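PDB 1TWU: uncharacterized protein YycE from Bacillus subtilis, which is of unknown function but belongs to the vicinal oxygen chelate superfamily and is a putative relative of glyoxalase and fosfomycin resistance proteins. Local coordinates for residues A93-L98 against I128-S133; R27-G32 against Y59-T64; G39-H44 against G49-L54. All blocks are in the same frame, centred on the assembly; numbering follows the deposited sequence.

Contact 1: A93-L98 against I128-S133; sequences AITSKL and IVFMNS
The second βαβββ module of this vicinal oxygen chelate (VOC) protein packs its helix 88-100 on its own sheet, and where A93-L98 meets I128-S133 that packing is carried by one ring, F130, received between I94, T95 and L98. Three neighbouring ring regions are each taken by a different methyl group. The closest is T95 CG2, 3.6 Å from F130 CD2 and also near CG at the root of the ring. I94 CG2 lies 4.0 Å from F130 CD1, with CE1 almost as near. Farther out, L98 CD1 reaches the tip, 4.0 Å from F130 CZ. All three methyls approach obliquely. I94 crosses the phenylalanine side chain at about a right angle, whereas T95 and F130 slide past one another in opposite directions.

As in other VOC modules, the helix lies on one side of the sheet; here the axes of segments 93-98 and 128-131 run roughly antiparallel, at 149°, and approach to 10.2 Å. No hydrogen bond links the two segments, and the join is apolar. T95 shows how a polar residue can serve in it: chi1 of 57° sets OG1 between the backbone N and the carbonyl carbon and leaves CG2 beside the backbone N, directed at the ring. The hydroxyl is thereby turned back along the helix, where it hydrogen-bonds to the carbonyl oxygens of L91 and A92, a buried polar atom satisfied within its own helix. L91 of the same helix and L33 of the loop after helix 22-32 also touch F130, and F8 of the second subunit packs against F130, while S7 of that subunit meets I94.

Contact 2: R27-G32 against Y59-T64; sequences RFYEEG and YHLEFT
Y29 of helix 22-32 faces L61 of strand 59-66 across a CA-CA distance of 9.7 Å, too wide for backbone contact, and the helix ends here in a wider pi-type turn, closed by a weak 2.8 Å bond from G32 N to R27 O. This is the helix-on-sheet layer of the first βαβββ module of the VOC fold, in which the helix is followed by three antiparallel strands, the last of them 59-66. The space between the layers is bridged by side chains alone: Y29 comes down from the helix, and L61 and F63, two residues apart on the strand, rise to meet it.

The tyrosine ring meets both strand residues. L61 CD1 comes obliquely to its CE1 side, 3.9 Å from Y29 CE1. F63 comes over one face on the CE2 side, where F63 CZ lies 3.5 Å from Y29 CE2 and stays close to Y29 CZ as well. The two aromatic planes are inclined by 33° with centroids 4.8 Å apart, an oblique pairing. F63 CE2 stands over that face offset toward the rim, while F28, the preceding helix residue, lays CD2 over the centre of the opposite face. The tyrosine is thus held between two phenylalanines, one from each layer.

A chi1 of -71° sets Y29 CG anti to the carbonyl carbon, and the ring extends toward the sheet. The hydroxyl at its far end hydrogen-bonds to the carboxylate of D122 from the second module, which probably helps fix the ring's position. F52 of the neighbouring strand 47-53 also packs on F63. At the polar end of the tyrosine, F63 CZ lies 3.9 Å from Y29 OH.

Contact 3: G39-H44 against G49-L54; sequences GEFSQH and GVMFGL
F41 lies over the backbone of G49 where strands 37-44 and 47-53 form the antiparallel beta hairpin of the first VOC module. From its CB, chi1 of 65° places CG between the backbone N and the carbonyl carbon, and this turns the ring inward across the neighbouring strand. On one flank CD2 meets the terminal methyl of M51, with CE 3.8 Å away near the ring plane. The sulfur of M51 is likewise at the edge, a Met-aromatic contact. Farther along, F41 CE2 is 3.5 Å from G49 CA. That carbon makes a CH-pi contact over the ring face, 3.8 Å from the centroid of F41. On the other flank CD1 and CE1 lie nearest G49 N, which sits over the centre of the face, and at the tip CZ is equally near G49 N and CA. Glycine at G49 leaves only backbone under the ring, which lies close upon it.

Here F41 and G49 form a hydrogen-bonded pair. G49 N gives a 3.0 Å bond to F41 O, in the carbonyl plane, and F41 N returns one of the same length to G49 O. Towards the other end, M51 N bonds to G39 O at 2.8 Å and nearly straight, 169°, though from above the carbonyl plane.

On this face F41 and M51 also pack on E62 of strand 59-66, and I136 of the second subunit touches M51; on the other face V50 meets L22 and I26 of helix 22-32.

From the N terminus, helix 22-32 supplies the first half of contact 2, and the chain then makes the hairpin of strands 37-44 and 47-53, whose short turn is closed by contact 3. Strand 59-66 follows and completes contact 2, so contact 3 is nested inside the loop that contact 2 closes. The two share a sheet, joined by probable backbone hydrogen bonds from F52 to L61 and from F63 to V50. Contact 1 comes later, in series, and closes the loop from helix 88-100 to strand 127-131 in the second module. It touches contact 2 where K97 and L98 meet the end of helix 22-32, but lies about 24 Å, centre to centre, from contact 3.

Contact 1: A93-L98 against I128-S133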
# COMPACT_ATOMS: atom_id res chain seq x y z
N ALA A 93 -8.99 17.95 12.07
CA ALA A 93 -10.15 18.16 11.22
C ALA A 93 -10.56 16.93 10.42
O ALA A 93 -11.74 16.57 10.38
CB ALA A 93 -9.89 19.31 10.26
N ILE A 94 -9.60 16.27 9.78
CA ILE A 94 -9.92 15.10 8.98
C ILE A 94 -10.39 13.92 9.83
O ILE A 94 -11.41 13.30 9.54
CB ILE A 94 -8.73 14.68 8.06
CG1 ILE A 94 -9.18 13.53 7.15
CG2 ILE A 94 -7.53 14.24 8.89
CD1 ILE A 94 -10.43 13.84 6.34
N THR A 95 -9.65 13.63 10.90
CA THR A 95 -10.02 12.52 11.77
C THR A 95 -11.39 12.76 12.42
O THR A 95 -12.14 11.81 12.68
CB THR A 95 -8.97 12.29 12.88
OG1 THR A 95 -8.80 13.49 13.63
CG2 THR A 95 -7.63 11.88 12.27
N SER A 96 -11.71 14.02 12.68
CA SER A 96 -12.98 14.39 13.29
C SER A 96 -14.13 14.19 12.32
O SER A 96 -15.21 13.75 12.71
CB SER A 96 -12.94 15.84 13.74
OG SER A 96 -14.18 16.22 14.30
N LYS A 97 -13.89 14.52 11.06
CA LYS A 97 -14.89 14.36 10.02
C LYS A 97 -15.23 12.88 9.82
O LYS A 97 -16.39 12.51 9.66
CB LYS A 97 -14.37 14.96 8.71
CG LYS A 97 -15.30 14.77 7.52
CD LYS A 97 -14.69 15.30 6.24
CE LYS A 97 -15.59 15.03 5.04
NZ LYS A 97 -15.00 15.52 3.76
N LEU A 98 -14.20 12.04 9.84
CA LEU A 98 -14.38 10.60 9.65
C LEU A 98 -15.16 9.96 10.80
O LEU A 98 -16.00 9.09 10.58
CB LEU A 98 -13.01 9.91 9.49
CG LEU A 98 -12.22 10.30 8.23
CD1 LEU A 98 -10.87 9.61 8.26
CD2 LEU A 98 -12.99 9.92 6.97
N ILE A 128 -6.04 3.15 9.01
CA ILE A 128 -5.62 4.41 8.41
C ILE A 128 -5.08 5.30 9.54
O ILE A 128 -5.82 5.75 10.43
CB ILE A 128 -6.81 5.12 7.69
CG1 ILE A 128 -7.58 4.11 6.83
CG2 ILE A 128 -6.29 6.25 6.80
CD1 ILE A 128 -6.72 3.36 5.84
N VAL A 129 -3.78 5.55 9.51
CA VAL A 129 -3.14 6.35 10.54
C VAL A 129 -2.78 7.76 10.09
O VAL A 129 -2.32 7.98 8.97
CB VAL A 129 -1.85 5.64 11.06
CG1 VAL A 129 -1.30 6.37 12.29
CG2 VAL A 129 -2.17 4.20 11.38
N PHE A 130 -3.02 8.71 10.97
CA PHE A 130 -2.70 10.11 10.73
C PHE A 130 -1.69 10.47 11.82
O PHE A 130 -2.04 10.62 12.99
CB PHE A 130 -3.97 10.95 10.82
CG PHE A 130 -5.01 10.55 9.80
CD1 PHE A 130 -5.03 11.14 8.54
CD2 PHE A 130 -5.93 9.55 10.09
CE1 PHE A 130 -5.95 10.73 7.57
CE2 PHE A 130 -6.85 9.13 9.13
CZ PHE A 130 -6.86 9.73 7.87
N MET A 131 -0.42 10.58 11.43
CA MET A 131 0.66 10.89 12.36
C MET A 131 1.08 12.35 12.26
O MET A 131 1.35 12.87 11.17
CB MET A 131 1.85 9.96 12.10
CG MET A 131 3.03 10.11 13.06
SD MET A 131 2.65 9.90 14.83
CE MET A 131 2.01 8.27 14.86
N ASN A 132 1.13 13.01 13.42
CA ASN A 132 1.51 14.42 13.47
C ASN A 132 3.01 14.58 13.37
O ASN A 132 3.67 14.89 14.36
CB ASN A 132 1.02 15.05 14.78
CG ASN A 132 1.10 16.56 14.75
OD1 ASN A 132 1.13 17.21 15.80
ND2 ASN A 132 1.11 17.14 13.55
N SER A 133 3.56 14.37 12.19
CA SER A 133 4.99 14.53 11.99
C SER A 133 5.29 14.70 10.52
O SER A 133 4.37 14.81 9.71
CB SER A 133 5.77 13.34 12.57
OG SER A 133 5.60 12.17 11.79

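Contact 2: R27-G32 against Y59-T64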
# COMPACT_ATOMS: atom_id res chain seq x y z
N ARG A 27 -17.51 5.78 -0.07
CA ARG A 27 -17.94 6.78 0.90
C ARG A 27 -16.79 7.19 1.82
O ARG A 27 -16.60 8.38 2.10
CB ARG A 27 -19.10 6.25 1.75
CG ARG A 27 -19.50 7.22 2.86
CD ARG A 27 -20.77 6.76 3.55
NE ARG A 27 -21.29 7.73 4.52
CZ ARG A 27 -20.92 7.81 5.79
NH1 ARG A 27 -20.02 6.97 6.29
NH2 ARG A 27 -21.48 8.71 6.58
N PHE A 28 -16.01 6.22 2.28
CA PHE A 28 -14.89 6.50 3.17
C PHE A 28 -13.78 7.28 2.47
O PHE A 28 -13.34 8.33 2.96
CB PHE A 28 -14.29 5.19 3.70
CG PHE A 28 -13.09 5.38 4.60
CD1 PHE A 28 -13.24 5.69 5.95
CD2 PHE A 28 -11.80 5.27 4.09
CE1 PHE A 28 -12.13 5.89 6.78
CE2 PHE A 28 -10.68 5.46 4.90
CZ PHE A 28 -10.85 5.77 6.25
N TYR A 29 -13.33 6.77 1.33
CA TYR A 29 -12.24 7.39 0.58
C TYR A 29 -12.57 8.64 -0.21
O TYR A 29 -11.77 9.59 -0.24
CB TYR A 29 -11.58 6.36 -0.34
CG TYR A 29 -10.79 5.35 0.45
CD1 TYR A 29 -9.53 5.66 0.94
CD2 TYR A 29 -11.35 4.12 0.81
CE1 TYR A 29 -8.83 4.77 1.77
CE2 TYR A 29 -10.67 3.22 1.64
CZ TYR A 29 -9.42 3.55 2.12
OH TYR A 29 -8.76 2.68 2.96
N GLU A 30 -13.72 8.67 -0.85
CA GLU A 30 -14.07 9.83 -1.63
C GLU A 30 -14.79 10.88 -0.79
O GLU A 30 -14.43 12.05 -0.81
CB GLU A 30 -14.93 9.42 -2.83
CG GLU A 30 -14.58 10.19 -4.07
CD GLU A 30 -15.43 9.80 -5.26
OE1 GLU A 30 -15.68 8.58 -5.44
OE2 GLU A 30 -15.82 10.70 -6.02
N GLU A 31 -15.81 10.45 -0.06
CA GLU A 31 -16.55 11.38 0.79
C GLU A 31 -15.80 11.69 2.08
O GLU A 31 -15.84 12.81 2.57
CB GLU A 31 -17.92 10.82 1.15
CG GLU A 31 -18.84 10.57 -0.01
CD GLU A 31 -20.28 10.34 0.45
OE1 GLU A 31 -21.02 9.61 -0.25
OE2 GLU A 31 -20.66 10.90 1.51
N GLY A 32 -15.13 10.68 2.63
CA GLY A 32 -14.41 10.88 3.87
C GLY A 32 -13.08 11.57 3.71
O GLY A 32 -12.91 12.69 4.18
N TYR A 59 0.88 7.81 -7.69
CA TYR A 59 0.69 6.89 -6.58
C TYR A 59 -0.79 6.93 -6.28
O TYR A 59 -1.32 7.97 -5.89
CB TYR A 59 1.46 7.34 -5.33
CG TYR A 59 2.97 7.32 -5.48
CD1 TYR A 59 3.65 8.41 -6.02
CD2 TYR A 59 3.71 6.20 -5.09
CE1 TYR A 59 5.04 8.39 -6.17
CE2 TYR A 59 5.09 6.17 -5.23
CZ TYR A 59 5.75 7.26 -5.77
OH TYR A 59 7.12 7.21 -5.93
N HIS A 60 -1.48 5.81 -6.48
CA HIS A 60 -2.90 5.77 -6.22
C HIS A 60 -3.35 4.43 -5.65
O HIS A 60 -2.59 3.45 -5.61
CB HIS A 60 -3.71 6.08 -7.49
CG HIS A 60 -3.53 5.09 -8.59
ND1 HIS A 60 -2.55 5.21 -9.56
CD2 HIS A 60 -4.20 3.94 -8.87
CE1 HIS A 60 -2.62 4.18 -10.38
NE2 HIS A 60 -3.61 3.39 -9.99
N LEU A 61 -4.60 4.40 -5.20
CA LEU A 61 -5.21 3.21 -4.64
C LEU A 61 -6.25 2.70 -5.62
O LEU A 61 -6.81 3.47 -6.40
CB LEU A 61 -5.93 3.54 -3.33
CG LEU A 61 -5.18 4.14 -2.14
CD1 LEU A 61 -6.16 4.42 -1.00
CD2 LEU A 61 -4.10 3.18 -1.69
N GLU A 62 -6.48 1.39 -5.61
CA GLU A 62 -7.52 0.79 -6.43
C GLU A 62 -8.28 -0.21 -5.57
O GLU A 62 -7.69 -0.96 -4.81
CB GLU A 62 -6.97 0.05 -7.66
CG GLU A 62 -8.10 -0.68 -8.39
CD GLU A 62 -7.63 -1.60 -9.50
OE1 GLU A 62 -6.54 -2.21 -9.36
OE2 GLU A 62 -8.36 -1.74 -10.50
N PHE A 63 -9.60 -0.19 -5.67
CA PHE A 63 -10.43 -1.13 -4.91
C PHE A 63 -11.29 -1.86 -5.92
O PHE A 63 -11.91 -1.25 -6.80
CB PHE A 63 -11.30 -0.39 -3.89
CG PHE A 63 -10.52 0.14 -2.71
CD1 PHE A 63 -10.25 -0.68 -1.61
CD2 PHE A 63 -10.02 1.44 -2.72
CE1 PHE A 63 -9.51 -0.21 -0.53
CE2 PHE A 63 -9.27 1.93 -1.64
CZ PHE A 63 -9.01 1.10 -0.55
N THR A 64 -11.32 -3.19 -5.80
CA THR A 64 -12.09 -4.02 -6.70
C THR A 64 -13.04 -4.97 -5.97
O THR A 64 -12.77 -5.42 -4.86
CB THR A 64 -11.15 -4.85 -7.61
OG1 THR A 64 -10.26 -5.63 -6.80
CG2 THR A 64 -10.34 -3.93 -8.51

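Contact 3: G39-H44 against G49-L54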
# COMPACT_ATOMS: atom_id res chain seq x y z
N GLY A 39 -10.21 7.21 -11.71
CA GLY A 39 -10.54 6.12 -12.61
C GLY A 39 -11.60 5.21 -12.01
O GLY A 39 -11.83 5.23 -10.81
N GLU A 40 -12.24 4.42 -12.87
CA GLU A 40 -13.27 3.48 -12.44
C GLU A 40 -13.60 2.59 -13.63
O GLU A 40 -13.29 2.94 -14.77
CB GLU A 40 -14.54 4.21 -12.01
CG GLU A 40 -15.37 4.72 -13.18
CD GLU A 40 -16.62 5.46 -12.77
OE1 GLU A 40 -16.50 6.55 -12.17
OE2 GLU A 40 -17.73 4.94 -13.04
N PHE A 41 -14.20 1.45 -13.36
CA PHE A 41 -14.59 0.53 -14.41
C PHE A 41 -15.72 -0.36 -13.92
O PHE A 41 -15.74 -0.80 -12.76
CB PHE A 41 -13.38 -0.30 -14.87
CG PHE A 41 -12.83 -1.22 -13.82
CD1 PHE A 41 -13.30 -2.53 -13.69
CD2 PHE A 41 -11.80 -0.80 -12.97
CE1 PHE A 41 -12.75 -3.40 -12.74
CE2 PHE A 41 -11.25 -1.66 -12.02
CZ PHE A 41 -11.72 -2.97 -11.91
N SER A 42 -16.68 -0.59 -14.80
CA SER A 42 -17.83 -1.40 -14.47
C SER A 42 -17.82 -2.66 -15.32
O SER A 42 -17.54 -2.60 -16.52
CB SER A 42 -19.11 -0.61 -14.72
OG SER A 42 -20.24 -1.29 -14.22
N GLN A 43 -18.11 -3.79 -14.69
CA GLN A 43 -18.17 -5.08 -15.37
C GLN A 43 -17.03 -5.41 -16.31
O GLN A 43 -17.24 -5.52 -17.53
CB GLN A 43 -19.48 -5.21 -16.13
CG GLN A 43 -20.71 -5.28 -15.25
CD GLN A 43 -21.99 -5.15 -16.04
OE1 GLN A 43 -22.28 -4.08 -16.60
NE2 GLN A 43 -22.76 -6.23 -16.12
N HIS A 44 -15.82 -5.56 -15.78
CA HIS A 44 -14.70 -5.96 -16.61
C HIS A 44 -14.20 -7.29 -16.06
O HIS A 44 -13.60 -7.33 -14.99
CB HIS A 44 -13.57 -4.92 -16.60
CG HIS A 44 -12.41 -5.29 -17.47
ND1 HIS A 44 -12.56 -5.57 -18.82
CD2 HIS A 44 -11.10 -5.49 -17.19
CE1 HIS A 44 -11.39 -5.94 -19.32
NE2 HIS A 44 -10.49 -5.90 -18.35
N GLY A 49 -14.55 -1.65 -10.17
CA GLY A 49 -13.48 -1.05 -9.39
C GLY A 49 -13.41 0.46 -9.49
O GLY A 49 -14.04 1.07 -10.36
N VAL A 50 -12.64 1.06 -8.60
CA VAL A 50 -12.48 2.50 -8.57
C VAL A 50 -11.06 2.83 -8.14
O VAL A 50 -10.46 2.12 -7.34
CB VAL A 50 -13.51 3.13 -7.58
CG1 VAL A 50 -13.22 2.68 -6.16
CG2 VAL A 50 -13.49 4.64 -7.70
N MET A 51 -10.51 3.90 -8.70
CA MET A 51 -9.15 4.31 -8.37
C MET A 51 -9.16 5.69 -7.71
O MET A 51 -9.83 6.60 -8.19
CB MET A 51 -8.29 4.33 -9.64
CG MET A 51 -8.15 2.96 -10.35
SD MET A 51 -9.59 2.38 -11.27
CE MET A 51 -8.78 1.39 -12.42
N PHE A 52 -8.43 5.83 -6.61
CA PHE A 52 -8.34 7.10 -5.87
C PHE A 52 -6.91 7.64 -5.87
O PHE A 52 -5.97 6.90 -5.57
CB PHE A 52 -8.80 6.92 -4.42
CG PHE A 52 -10.23 6.53 -4.29
CD1 PHE A 52 -11.24 7.34 -4.82
CD2 PHE A 52 -10.59 5.33 -3.69
CE1 PHE A 52 -12.58 6.96 -4.74
CE2 PHE A 52 -11.93 4.94 -3.61
CZ PHE A 52 -12.92 5.76 -4.14
N GLY A 53 -6.76 8.92 -6.19
CA GLY A 53 -5.45 9.52 -6.22
C GLY A 53 -4.83 9.61 -4.84
O GLY A 53 -5.54 9.74 -3.85
N LEU A 54 -3.51 9.55 -4.78
CA LEU A 54 -2.83 9.61 -3.50
C LEU A 54 -1.62 10.54 -3.52
O LEU A 54 -0.50 10.11 -3.23
CB LEU A 54 -2.41 8.19 -3.10
CG LEU A 54 -2.41 7.85 -1.61
CD1 LEU A 54 -3.82 7.92 -1.04
CD2 LEU A 54 -1.84 6.46 -1.47